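PDB 3FI9: malate dehydrogenase from Porphyromonas gingivalis, which probably catalyses the NAD-dependent interconversion of malate and oxaloacetate. Local coordinates for residues 193-197 with 198-202; 243-246 with 247-250; 268-272 with 273-277; 289-292 with 293-296. All coordinates share one frame; numbering follows the deposited sequence.

Interaction 1: 193-197 with 198-202; sequences AKVNG and TPLTD
Leu200 lays its side chain against the methyl group of Ala193, CB to CB at 4.0 Å, and reaches on to Val195, where its CD1 meets CG2 at 4.2 Å. These contacts line one side of a tight antiparallel beta hairpin, strands 194-195 and 198-199 joined by a type I' turn from Val195 to Thr198. The leucine gets there because its CG stands anti to the backbone N (chi1 176°), which carries both methyls along the hairpin: CD2 stays with Ala193 while CD1 goes to the valine. The side chains of Val195 and Leu200 slant across one another, and Phe166 and Leu162 of helix 153-166 pack on them in turn, so this apolar side of the hairpin is pressed onto that helix.

Val195 and Thr198 form the hydrogen-bonded pair, although its two bonds are unequal. Val195 N gives a short, nearly straight bond of 2.7 Å to Thr198 O, whereas the return bond from Thr198 N to Val195 O is stretched to 3.3 Å. Gly197 takes the last inner place of the turn, with positive phi, where a side chain would run into the carbonyl oxygen of Asn196. In the adjoining non-hydrogen-bonded pair, Lys194 and Pro199 send their side chains apart, and the lysine runs outward in extended form. Past this pair, Ala193 O takes two donors: Leu200 N at 2.8 Å, with its N-H aimed straight at the oxygen, and a water that in turn accepts from Thr201 N at 3.0 Å.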
ATOM      1  N   ALA A 193      -6.214  26.361  12.573  1.00 20.33           N
ATOM      2  CA  ALA A 193      -5.354  25.333  13.164  1.00 20.03           C
ATOM      3  C   ALA A 193      -4.941  25.573  14.621  1.00 19.84           C
ATOM      4  O   ALA A 193      -4.815  26.701  15.067  1.00 19.98           O
ATOM      5  CB  ALA A 193      -4.126  25.107  12.346  1.00 19.51           C
ATOM      6  N   LYS A 194      -4.686  24.476  15.329  1.00 20.02           N
ATOM      7  CA  LYS A 194      -4.095  24.534  16.669  1.00 20.42           C
ATOM      8  C   LYS A 194      -2.890  23.631  16.747  1.00 21.21           C
ATOM      9  O   LYS A 194      -2.860  22.572  16.124  1.00 20.82           O
ATOM     10  CB  LYS A 194      -5.101  24.030  17.688  1.00 19.73           C
ATOM     11  CG  LYS A 194      -6.157  25.024  18.037  1.00 23.25           C
ATOM     12  CD  LYS A 194      -7.247  24.363  18.881  1.00 25.04           C
ATOM     13  CE  LYS A 194      -8.278  25.431  19.247  1.00 31.14           C
ATOM     14  NZ  LYS A 194      -9.021  25.044  20.488  1.00 30.85           N
ATOM     15  N   VAL A 195      -1.924  24.017  17.568  1.00 21.82           N
ATOM     16  CA  VAL A 195      -0.741  23.216  17.743  1.00 22.40           C
ATOM     17  C   VAL A 195      -0.715  22.722  19.176  1.00 23.26           C
ATOM     18  O   VAL A 195      -0.374  23.484  20.087  1.00 23.51           O
ATOM     19  CB  VAL A 195       0.512  24.056  17.467  1.00 21.24           C
ATOM     20  CG1 VAL A 195       1.755  23.273  17.835  1.00 22.11           C
ATOM     21  CG2 VAL A 195       0.531  24.533  15.988  1.00 23.71           C
ATOM     22  N   ASN A 196      -1.080  21.457  19.386  1.00 23.87           N
ATOM     23  CA  ASN A 196      -1.238  20.927  20.740  1.00 25.05           C
ATOM     24  C   ASN A 196      -2.141  21.824  21.588  1.00 25.00           C
ATOM     25  O   ASN A 196      -1.812  22.137  22.736  1.00 25.15           O
ATOM     26  CB  ASN A 196       0.139  20.782  21.434  1.00 25.89           C
ATOM     27  CG  ASN A 196       0.137  19.684  22.504  1.00 29.16           C
ATOM     28  OD1 ASN A 196      -0.586  18.710  22.383  1.00 27.90           O
ATOM     29  ND2 ASN A 196       0.936  19.860  23.566  1.00 32.78           N
ATOM     30  N   GLY A 197      -3.268  22.254  21.021  1.00 24.78           N
ATOM     31  CA  GLY A 197      -4.230  23.073  21.751  1.00 23.01           C
ATOM     32  C   GLY A 197      -4.128  24.593  21.620  1.00 22.74           C
ATOM     33  O   GLY A 197      -5.127  25.318  21.777  1.00 23.32           O
ATOM     34  N   THR A 198      -2.944  25.082  21.325  1.00 22.73           N
ATOM     35  CA  THR A 198      -2.713  26.520  21.103  1.00 23.22           C
ATOM     36  C   THR A 198      -2.945  26.946  19.639  1.00 22.87           C
ATOM     37  O   THR A 198      -2.324  26.382  18.720  1.00 22.32           O
ATOM     38  CB  THR A 198      -1.262  26.836  21.399  1.00 23.11           C
ATOM     39  OG1 THR A 198      -0.995  26.577  22.782  1.00 22.90           O
ATOM     40  CG2 THR A 198      -0.921  28.265  21.050  1.00 23.62           C
ATOM     41  N   PRO A 199      -3.825  27.940  19.422  1.00 22.74           N
ATOM     42  CA  PRO A 199      -4.112  28.408  18.072  1.00 22.14           C
ATOM     43  C   PRO A 199      -2.833  28.750  17.337  1.00 21.56           C
ATOM     44  O   PRO A 199      -1.943  29.362  17.890  1.00 20.15           O
ATOM     45  CB  PRO A 199      -4.966  29.665  18.306  1.00 23.18           C
ATOM     46  CG  PRO A 199      -5.682  29.358  19.611  1.00 22.99           C
ATOM     47  CD  PRO A 199      -4.620  28.665  20.438  1.00 22.45           C
ATOM     48  N   LEU A 200      -2.729  28.270  16.107  1.00 20.99           N
ATOM     49  CA  LEU A 200      -1.578  28.557  15.291  1.00 20.36           C
ATOM     50  C   LEU A 200      -1.349  30.077  15.157  1.00 21.66           C
ATOM     51  O   LEU A 200      -0.196  30.554  15.102  1.00 22.31           O
ATOM     52  CB  LEU A 200      -1.760  27.884  13.931  1.00 20.84           C
ATOM     53  CG  LEU A 200      -0.662  28.171  12.900  1.00 19.84           C
ATOM     54  CD1 LEU A 200       0.720  27.867  13.498  1.00 20.74           C
ATOM     55  CD2 LEU A 200      -0.869  27.362  11.592  1.00 18.51           C
ATOM     56  N   THR A 201      -2.427  30.855  15.164  1.00 22.76           N
ATOM     57  CA  THR A 201      -2.257  32.286  14.897  1.00 25.16           C
ATOM     58  C   THR A 201      -1.698  33.007  16.128  1.00 26.30           C
ATOM     59  O   THR A 201      -1.202  34.122  16.007  1.00 27.52           O
ATOM     60  CB  THR A 201      -3.559  32.957  14.426  1.00 25.76           C
ATOM     61  OG1 THR A 201      -4.611  32.569  15.292  1.00 24.73           O
ATOM     62  CG2 THR A 201      -3.938  32.513  13.007  1.00 25.63           C
ATOM     63  N   ASP A 202      -1.716  32.343  17.283  1.00 25.99           N
ATOM     64  CA  ASP A 202      -1.026  32.843  18.469  1.00 27.08           C
ATOM     65  C   ASP A 202       0.461  32.539  18.443  1.00 26.78           C
ATOM     66  O   ASP A 202       1.213  33.057  19.256  1.00 27.09           O
ATOM     67  CB  ASP A 202      -1.603  32.239  19.750  1.00 27.35           C
ATOM     68  CG  ASP A 202      -3.001  32.746  20.070  1.00 31.42           C
ATOM     69  OD1 ASP A 202      -3.485  33.656  19.376  1.00 33.33           O
ATOM     70  OD2 ASP A 202      -3.623  32.223  21.017  1.00 33.64           O
TER
HETATM   71  O   HOH W   1      -5.052  29.439  14.610  1.00 24.59           O

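Interaction 2: 243-246 with 247-250; sequences VSIE and MIRA
Arg249 starts with CG opposite the backbone N (chi1 173°) and bends at chi3 (71°), which brings the guanidinium back alongside the Glu246 chain, itself extended beyond CG. The carboxylate and guanidinium do not join directly, since Glu246 OE1 and Arg249 NH2 remain 4.4 Å apart. One water spans that gap, donating to OE1 and accepting from NH2; a second donates to Glu246 O at 2.8 Å and accepts from Arg249 NE. Both waters lie in the guanidinium plane at its edge, and together they probably restrict its rotation. Glu246 O thus serves two donors, the other being Ala250 N in the regular i to i+4 ladder of the helix.

On another side, CG2 of Ile245 meets CG2 of Ile248 at 4.0 Å. Ile248 CG2 also comes 3.4 Å from Ile245 O. Met247 passes its CG 3.2 Å from Val243 O before its chain turns away.

Helix 238-251 lies between several elements: Ile245 packs on helix 19-30, Met247 and Ile248 on strand 121-124, and Ser244 on Ile125, a predicted NAD-binding residue, while Val243 and Glu246 touch Cys57 of the second subunit.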
ATOM      1  N   VAL A 243      -4.998   8.743   0.319  1.00 15.46           N
ATOM      2  CA  VAL A 243      -5.962   9.815   0.666  1.00 14.42           C
ATOM      3  C   VAL A 243      -7.212   9.760  -0.259  1.00 15.49           C
ATOM      4  O   VAL A 243      -8.378   9.797   0.206  1.00 13.47           O
ATOM      5  CB  VAL A 243      -5.267  11.204   0.718  1.00 13.59           C
ATOM      6  CG1 VAL A 243      -6.313  12.331   0.900  1.00 14.59           C
ATOM      7  CG2 VAL A 243      -4.201  11.204   1.883  1.00 11.96           C
ATOM      8  N   SER A 244      -6.946   9.568  -1.554  1.00 15.16           N
ATOM      9  CA  SER A 244      -8.013   9.374  -2.542  1.00 15.43           C
ATOM     10  C   SER A 244      -8.919   8.191  -2.170  1.00 15.49           C
ATOM     11  O   SER A 244     -10.145   8.247  -2.316  1.00 15.53           O
ATOM     12  CB  SER A 244      -7.384   9.136  -3.921  1.00 14.33           C
ATOM     13  OG  SER A 244      -6.665  10.321  -4.363  1.00 16.30           O
ATOM     14  N   ILE A 245      -8.309   7.105  -1.759  1.00 15.29           N
ATOM     15  CA  ILE A 245      -9.161   5.955  -1.414  1.00 15.89           C
ATOM     16  C   ILE A 245      -9.942   6.193  -0.116  1.00 15.26           C
ATOM     17  O   ILE A 245     -11.084   5.697   0.027  1.00 14.47           O
ATOM     18  CB  ILE A 245      -8.422   4.613  -1.411  1.00 15.04           C
ATOM     19  CG1 ILE A 245      -7.655   4.454  -2.757  1.00 16.15           C
ATOM     20  CG2 ILE A 245      -9.451   3.441  -1.164  1.00 15.15           C
ATOM     21  CD1 ILE A 245      -8.505   4.542  -4.087  1.00 19.11           C
ATOM     22  N   GLU A 246      -9.365   6.940   0.828  1.00 14.33           N
ATOM     23  CA  GLU A 246     -10.172   7.333   1.989  1.00 14.31           C
ATOM     24  C   GLU A 246     -11.337   8.142   1.508  1.00 13.86           C
ATOM     25  O   GLU A 246     -12.435   8.026   2.083  1.00 13.56           O
ATOM     26  CB  GLU A 246      -9.426   8.244   2.975  1.00 13.30           C
ATOM     27  CG  GLU A 246      -8.367   7.637   3.801  1.00 19.82           C
ATOM     28  CD  GLU A 246      -7.745   8.672   4.763  1.00 24.46           C
ATOM     29  OE1 GLU A 246      -7.889   8.493   5.968  1.00 29.80           O
ATOM     30  OE2 GLU A 246      -7.125   9.655   4.326  1.00 23.78           O
ATOM     31  N   MET A 247     -11.120   9.012   0.499  1.00 13.00           N
ATOM     32  CA  MET A 247     -12.274   9.798  -0.042  1.00 13.62           C
ATOM     33  C   MET A 247     -13.389   8.894  -0.599  1.00 14.32           C
ATOM     34  O   MET A 247     -14.586   9.129  -0.278  1.00 14.73           O
ATOM     35  CB  MET A 247     -11.849  10.815  -1.132  1.00 13.42           C
ATOM     36  CG  MET A 247     -10.724  11.782  -0.671  1.00 13.59           C
ATOM     37  SD  MET A 247     -10.155  12.833  -2.021  1.00  6.06           S
ATOM     38  CE  MET A 247     -11.624  13.663  -2.522  1.00  9.48           C
ATOM     39  N   ILE A 248     -13.044   7.933  -1.463  1.00 14.13           N
ATOM     40  CA  ILE A 248     -14.096   7.078  -2.052  1.00 15.96           C
ATOM     41  C   ILE A 248     -14.765   6.192  -0.955  1.00 16.65           C
ATOM     42  O   ILE A 248     -15.974   5.925  -0.971  1.00 17.63           O
ATOM     43  CB  ILE A 248     -13.581   6.227  -3.250  1.00 16.47           C
ATOM     44  CG1 ILE A 248     -14.752   5.912  -4.192  1.00 16.21           C
ATOM     45  CG2 ILE A 248     -12.819   4.923  -2.784  1.00 13.65           C
ATOM     46  CD1 ILE A 248     -15.311   7.149  -4.918  1.00 17.58           C
ATOM     47  N   ARG A 249     -13.993   5.770   0.029  1.00 17.57           N
ATOM     48  CA  ARG A 249     -14.625   5.110   1.176  1.00 18.37           C
ATOM     49  C   ARG A 249     -15.745   5.955   1.824  1.00 19.24           C
ATOM     50  O   ARG A 249     -16.814   5.432   2.141  1.00 19.59           O
ATOM     51  CB  ARG A 249     -13.614   4.693   2.224  1.00 17.65           C
ATOM     52  CG  ARG A 249     -14.307   4.156   3.490  1.00 19.54           C
ATOM     53  CD  ARG A 249     -13.299   3.496   4.383  1.00 19.04           C
ATOM     54  NE  ARG A 249     -12.403   4.465   5.002  1.00 21.41           N
ATOM     55  CZ  ARG A 249     -11.394   4.112   5.809  1.00 26.12           C
ATOM     56  NH1 ARG A 249     -11.200   2.829   6.113  1.00 23.50           N
ATOM     57  NH2 ARG A 249     -10.611   5.031   6.350  1.00 22.29           N
ATOM     58  N   ALA A 250     -15.511   7.253   2.015  1.00 18.75           N
ATOM     59  CA  ALA A 250     -16.525   8.150   2.578  1.00 19.15           C
ATOM     60  C   ALA A 250     -17.744   8.238   1.675  1.00 18.59           C
ATOM     61  O   ALA A 250     -18.876   8.204   2.138  1.00 19.43           O
ATOM     62  CB  ALA A 250     -15.913   9.566   2.790  1.00 19.00           C
TER
HETATM   63  O   HOH W   2     -12.986   7.373   4.744  1.00 18.34           O
HETATM   64  O   HOH W   3     -10.757   8.181   6.745  1.00 29.42           O

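Interaction 3: 268-272 with 273-277; sequences PGFEH and IMMAM
Met275 brings its terminal methyl to Phe270, CE lying 3.9 Å from CD1 and 4.2 Å from CB of the phenylalanine. This is a Met-aromatic contact, with SD 5.4 Å from the ring centroid and 58° off the ring normal, an oblique approach. The two side chains cross at about a right angle, and it is the bend at chi3 (-55°) that turns the methyl back to the ring. Further apolar cover comes from helix 297-319, which sets Leu303 on Phe270 and Leu310 on Met275. Ile273 adds a looser touch, CG2 to Phe270 O at 4.2 Å, and itself packs against Tyr307 and Leu310 of the same helix.

The polar bonds lie at the corner and just before it. His272 and Ile273 both face Val265 in a G1 beta bulge, and His272 has the positive phi (54°) of that motif. Before the corner, Glu271 folds its carboxylate back so that OE2 accepts from Gly269 N at 2.8 Å, met from above the carboxylate plane. His272 is held through its backbone, N donating to Asn266 OD1 and O accepting from Arg314, while its ring stands edge-to-face with Trp329.

The chemistry is therefore divided: hydrogen bonds of the backbone probably hold the bend, whereas between the segments the side chains meet through apolar packing and an oblique sulfur-aromatic contact, both probably less exacting in direction than a hydrogen bond.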
ATOM      1  N   PRO A 268     -21.740  33.912  -5.197  1.00 25.67           N
ATOM      2  CA  PRO A 268     -21.222  35.249  -5.508  1.00 25.25           C
ATOM      3  C   PRO A 268     -19.765  35.379  -5.084  1.00 24.33           C
ATOM      4  O   PRO A 268     -19.420  34.954  -3.990  1.00 24.50           O
ATOM      5  CB  PRO A 268     -22.118  36.162  -4.648  1.00 25.78           C
ATOM      6  CG  PRO A 268     -23.433  35.393  -4.555  1.00 26.36           C
ATOM      7  CD  PRO A 268     -23.011  33.948  -4.440  1.00 25.77           C
ATOM      8  N   GLY A 269     -18.915  35.947  -5.934  1.00 23.72           N
ATOM      9  CA  GLY A 269     -17.486  36.140  -5.618  1.00 22.94           C
ATOM     10  C   GLY A 269     -16.598  34.968  -6.003  1.00 22.41           C
ATOM     11  O   GLY A 269     -15.391  35.118  -6.208  1.00 22.67           O
ATOM     12  N   PHE A 270     -17.202  33.793  -6.130  1.00 20.91           N
ATOM     13  CA  PHE A 270     -16.460  32.575  -6.510  1.00 20.44           C
ATOM     14  C   PHE A 270     -17.307  31.757  -7.517  1.00 19.72           C
ATOM     15  O   PHE A 270     -17.837  30.718  -7.193  1.00 17.68           O
ATOM     16  CB  PHE A 270     -16.206  31.772  -5.232  1.00 18.84           C
ATOM     17  CG  PHE A 270     -15.328  32.497  -4.247  1.00 19.31           C
ATOM     18  CD1 PHE A 270     -13.951  32.477  -4.396  1.00 19.16           C
ATOM     19  CD2 PHE A 270     -15.884  33.234  -3.193  1.00 20.49           C
ATOM     20  CE1 PHE A 270     -13.130  33.152  -3.485  1.00 21.29           C
ATOM     21  CE2 PHE A 270     -15.051  33.925  -2.258  1.00 20.81           C
ATOM     22  CZ  PHE A 270     -13.689  33.875  -2.418  1.00 20.14           C
ATOM     23  N   GLU A 271     -17.478  32.271  -8.731  1.00 19.97           N
ATOM     24  CA  GLU A 271     -18.475  31.695  -9.623  1.00 20.40           C
ATOM     25  C   GLU A 271     -17.897  30.583 -10.475  1.00 20.29           C
ATOM     26  O   GLU A 271     -16.761  30.700 -10.932  1.00 19.74           O
ATOM     27  CB  GLU A 271     -19.018  32.815 -10.525  1.00 21.65           C
ATOM     28  CG  GLU A 271     -19.667  33.960  -9.722  1.00 22.97           C
ATOM     29  CD  GLU A 271     -18.701  35.059  -9.279  1.00 27.68           C
ATOM     30  OE1 GLU A 271     -17.442  34.942  -9.446  1.00 27.39           O
ATOM     31  OE2 GLU A 271     -19.227  36.064  -8.727  1.00 29.62           O
ATOM     32  N   HIS A 272     -18.681  29.521 -10.720  1.00 20.16           N
ATOM     33  CA  HIS A 272     -18.365  28.576 -11.835  1.00 19.51           C
ATOM     34  C   HIS A 272     -16.969  28.009 -11.800  1.00 19.00           C
ATOM     35  O   HIS A 272     -16.166  28.220 -12.724  1.00 18.42           O
ATOM     36  CB  HIS A 272     -18.570  29.270 -13.187  1.00 19.79           C
ATOM     37  CG  HIS A 272     -19.964  29.754 -13.389  1.00 21.29           C
ATOM     38  ND1 HIS A 272     -20.279  31.093 -13.526  1.00 24.99           N
ATOM     39  CD2 HIS A 272     -21.139  29.084 -13.403  1.00 21.80           C
ATOM     40  CE1 HIS A 272     -21.590  31.227 -13.638  1.00 22.45           C
ATOM     41  NE2 HIS A 272     -22.137  30.026 -13.568  1.00 24.47           N
ATOM     42  N   ILE A 273     -16.654  27.280 -10.727  1.00 18.91           N
ATOM     43  CA  ILE A 273     -15.273  26.847 -10.551  1.00 18.48           C
ATOM     44  C   ILE A 273     -15.202  25.573  -9.754  1.00 17.99           C
ATOM     45  O   ILE A 273     -16.194  25.181  -9.107  1.00 18.77           O
ATOM     46  CB  ILE A 273     -14.454  27.977  -9.816  1.00 18.58           C
ATOM     47  CG1 ILE A 273     -12.963  27.810 -10.050  1.00 19.42           C
ATOM     48  CG2 ILE A 273     -14.822  28.036  -8.310  1.00 17.57           C
ATOM     49  CD1 ILE A 273     -12.555  28.196 -11.502  1.00 17.92           C
ATOM     50  N   MET A 274     -14.052  24.902  -9.780  1.00 19.12           N
ATOM     51  CA  MET A 274     -13.811  23.792  -8.800  1.00 20.93           C
ATOM     52  C   MET A 274     -12.630  24.238  -7.940  1.00 20.08           C
ATOM     53  O   MET A 274     -11.586  24.609  -8.499  1.00 18.54           O
ATOM     54  CB  MET A 274     -13.350  22.519  -9.502  1.00 20.46           C
ATOM     55  CG  MET A 274     -14.244  22.002 -10.600  1.00 25.18           C
ATOM     56  SD  MET A 274     -15.490  20.865  -9.893  1.00 28.93           S
ATOM     57  CE  MET A 274     -14.339  19.639  -9.224  1.00  8.91           C
ATOM     58  N   MET A 275     -12.789  24.170  -6.617  1.00 17.85           N
ATOM     59  CA  MET A 275     -11.773  24.617  -5.656  1.00 18.00           C
ATOM     60  C   MET A 275     -11.716  23.634  -4.498  1.00 16.92           C
ATOM     61  O   MET A 275     -12.733  23.040  -4.184  1.00 18.21           O
ATOM     62  CB  MET A 275     -12.178  25.976  -5.032  1.00 17.84           C
ATOM     63  CG  MET A 275     -11.774  27.158  -5.852  1.00 19.94           C
ATOM     64  SD  MET A 275     -11.923  28.688  -4.930  1.00 15.79           S
ATOM     65  CE  MET A 275     -13.591  28.601  -4.436  1.00 16.04           C
ATOM     66  N   ALA A 276     -10.552  23.533  -3.835  1.00 16.84           N
ATOM     67  CA  ALA A 276     -10.422  22.881  -2.529  1.00 16.92           C
ATOM     68  C   ALA A 276     -11.228  23.696  -1.525  1.00 17.30           C
ATOM     69  O   ALA A 276     -11.060  24.924  -1.446  1.00 16.69           O
ATOM     70  CB  ALA A 276      -8.920  22.815  -2.074  1.00 16.62           C
ATOM     71  N   MET A 277     -12.120  23.019  -0.809  1.00 17.68           N
ATOM     72  CA  MET A 277     -13.089  23.661   0.057  1.00 18.01           C
ATOM     73  C   MET A 277     -13.217  22.904   1.369  1.00 18.26           C
ATOM     74  O   MET A 277     -12.689  21.806   1.513  1.00 17.51           O
ATOM     75  CB  MET A 277     -14.457  23.729  -0.645  1.00 17.74           C
ATOM     76  CG  MET A 277     -14.564  24.795  -1.744  1.00 19.02           C
ATOM     77  SD  MET A 277     -14.999  26.472  -1.059  1.00 15.72           S
ATOM     78  CE  MET A 277     -13.458  26.957  -0.377  1.00 20.35           C
TER

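Interaction 4: 289-292 with 293-296; sequences SDIN and QLGN
Asp290 O and Ile291 O successively accept from Gln293 N, at 2.9 Å, and Leu294 N, at 3.0 Å, winding the chain into a short 3-10 turn. Both bonds are bent at the acceptor, the donors standing well above the carbonyl planes. Asp290 also starts the turn with its side chain. With CG anti to the backbone N (chi1 175°), OD1 accepts from Asn292 N at 2.9 Å, the N lying above the carboxylate plane, so that successive amides of the turn are used by one residue's carboxylate and carbonyl.

Leu294 meets both neighbours: CD2 lies 3.5 Å from Ser289 OG, and CD1, in the apolar pair, 4.4 Å from Ile291 CG1. Ile291 and Leu294 both rest on Met277 of strand 273-277. On the outer side, Gln293 runs its extended chain back beside Asp290, its NE2 4.2 Å from Asp290 CB, without a bond between the two side chains.

Beyond Leu294, Asn296 caps helix 297-319, OD1 accepting from Glu299 N. An Asx turn leading into a 3-10 turn, followed by an asparagine N-cap, thus makes the link between strand 285-288 and that long helix.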
ATOM      1  N   SER A 289     -18.994  23.998   2.994  1.00 24.72           N
ATOM      2  CA  SER A 289     -19.519  24.969   3.944  1.00 25.82           C
ATOM      3  C   SER A 289     -19.609  26.362   3.297  1.00 25.05           C
ATOM      4  O   SER A 289     -19.153  26.588   2.174  1.00 26.46           O
ATOM      5  CB  SER A 289     -18.612  25.015   5.171  1.00 26.03           C
ATOM      6  OG  SER A 289     -17.457  25.755   4.846  1.00 27.31           O
ATOM      7  N   ASP A 290     -20.181  27.298   4.023  1.00 24.07           N
ATOM      8  CA  ASP A 290     -20.424  28.643   3.530  1.00 24.87           C
ATOM      9  C   ASP A 290     -19.112  29.428   3.403  1.00 24.51           C
ATOM     10  O   ASP A 290     -18.444  29.731   4.392  1.00 23.09           O
ATOM     11  CB  ASP A 290     -21.405  29.359   4.485  1.00 25.64           C
ATOM     12  CG  ASP A 290     -21.623  30.811   4.119  1.00 28.75           C
ATOM     13  OD1 ASP A 290     -21.151  31.253   3.040  1.00 32.43           O
ATOM     14  OD2 ASP A 290     -22.295  31.503   4.905  1.00 33.35           O
ATOM     15  N   ILE A 291     -18.736  29.770   2.179  1.00 25.32           N
ATOM     16  CA  ILE A 291     -17.436  30.395   1.955  1.00 27.10           C
ATOM     17  C   ILE A 291     -17.361  31.692   2.731  1.00 27.51           C
ATOM     18  O   ILE A 291     -16.296  32.090   3.221  1.00 27.16           O
ATOM     19  CB  ILE A 291     -17.199  30.638   0.440  1.00 27.47           C
ATOM     20  CG1 ILE A 291     -15.711  30.708   0.101  1.00 29.36           C
ATOM     21  CG2 ILE A 291     -17.982  31.870  -0.065  1.00 30.05           C
ATOM     22  CD1 ILE A 291     -15.395  29.967  -1.207  1.00 29.11           C
ATOM     23  N   ASN A 292     -18.502  32.349   2.865  1.00 28.67           N
ATOM     24  CA  ASN A 292     -18.479  33.678   3.446  1.00 30.57           C
ATOM     25  C   ASN A 292     -18.175  33.628   4.924  1.00 30.44           C
ATOM     26  O   ASN A 292     -17.854  34.651   5.513  1.00 31.71           O
ATOM     27  CB  ASN A 292     -19.772  34.446   3.165  1.00 31.42           C
ATOM     28  CG  ASN A 292     -19.924  34.793   1.711  1.00 34.35           C
ATOM     29  OD1 ASN A 292     -18.954  35.165   1.045  1.00 37.95           O
ATOM     30  ND2 ASN A 292     -21.146  34.678   1.199  1.00 39.63           N
ATOM     31  N   GLN A 293     -18.257  32.441   5.522  1.00 30.04           N
ATOM     32  CA  GLN A 293     -17.937  32.303   6.938  1.00 30.47           C
ATOM     33  C   GLN A 293     -16.605  31.577   7.151  1.00 29.26           C
ATOM     34  O   GLN A 293     -16.251  31.252   8.286  1.00 28.75           O
ATOM     35  CB  GLN A 293     -19.031  31.548   7.687  1.00 30.89           C
ATOM     36  CG  GLN A 293     -18.582  30.153   8.134  1.00 36.04           C
ATOM     37  CD  GLN A 293     -19.728  29.243   8.535  1.00 42.05           C
ATOM     38  OE1 GLN A 293     -20.661  29.652   9.243  1.00 47.03           O
ATOM     39  NE2 GLN A 293     -19.656  27.987   8.100  1.00 43.41           N
ATOM     40  N   LEU A 294     -15.866  31.313   6.074  1.00 28.06           N
ATOM     41  CA  LEU A 294     -14.577  30.629   6.215  1.00 27.18           C
ATOM     42  C   LEU A 294     -13.486  31.557   6.700  1.00 26.46           C
ATOM     43  O   LEU A 294     -13.248  32.610   6.108  1.00 27.15           O
ATOM     44  CB  LEU A 294     -14.094  30.021   4.900  1.00 26.77           C
ATOM     45  CG  LEU A 294     -14.471  28.660   4.361  1.00 28.78           C
ATOM     46  CD1 LEU A 294     -13.541  28.405   3.170  1.00 24.80           C
ATOM     47  CD2 LEU A 294     -14.425  27.496   5.401  1.00 26.38           C
ATOM     48  N   GLY A 295     -12.775  31.140   7.742  1.00 25.52           N
ATOM     49  CA  GLY A 295     -11.642  31.915   8.246  1.00 23.95           C
ATOM     50  C   GLY A 295     -12.003  33.369   8.532  1.00 23.32           C
ATOM     51  O   GLY A 295     -13.128  33.672   8.950  1.00 23.16           O
ATOM     52  N   ASN A 296     -11.046  34.268   8.317  1.00 22.78           N
ATOM     53  CA  ASN A 296     -11.293  35.701   8.452  1.00 22.30           C
ATOM     54  C   ASN A 296     -11.244  36.446   7.141  1.00 21.64           C
ATOM     55  O   ASN A 296     -11.021  35.866   6.080  1.00 20.69           O
ATOM     56  CB  ASN A 296     -10.283  36.329   9.418  1.00 22.91           C
ATOM     57  CG  ASN A 296      -8.819  36.099   9.005  1.00 22.85           C
ATOM     58  OD1 ASN A 296      -8.434  36.212   7.838  1.00 25.70           O
ATOM     59  ND2 ASN A 296      -7.982  35.832   9.998  1.00 26.14           N
TER

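All four contacts are local, yet their chemistry follows their place. Interactions 3 and 4 belong together: their centres are 12 Å apart, and Ile291 CD1 reaches Met277 SD at 3.5 Å, so the loop before helix 297-319 closes over the methionine-rich side of strand 273-277. Interaction 3 is buried and chiefly apolar between its segments, whereas interaction 4 has a buried inner side and an exposed polar outer side. Interaction 1, a partly exposed hairpin about 28 Å from interaction 3 between centres, is joined by backbone bonds and packs its apolar side on helix 153-166. Interaction 2, nearest the middle of the chain, combines a buried helix face with a water-bridged charged edge.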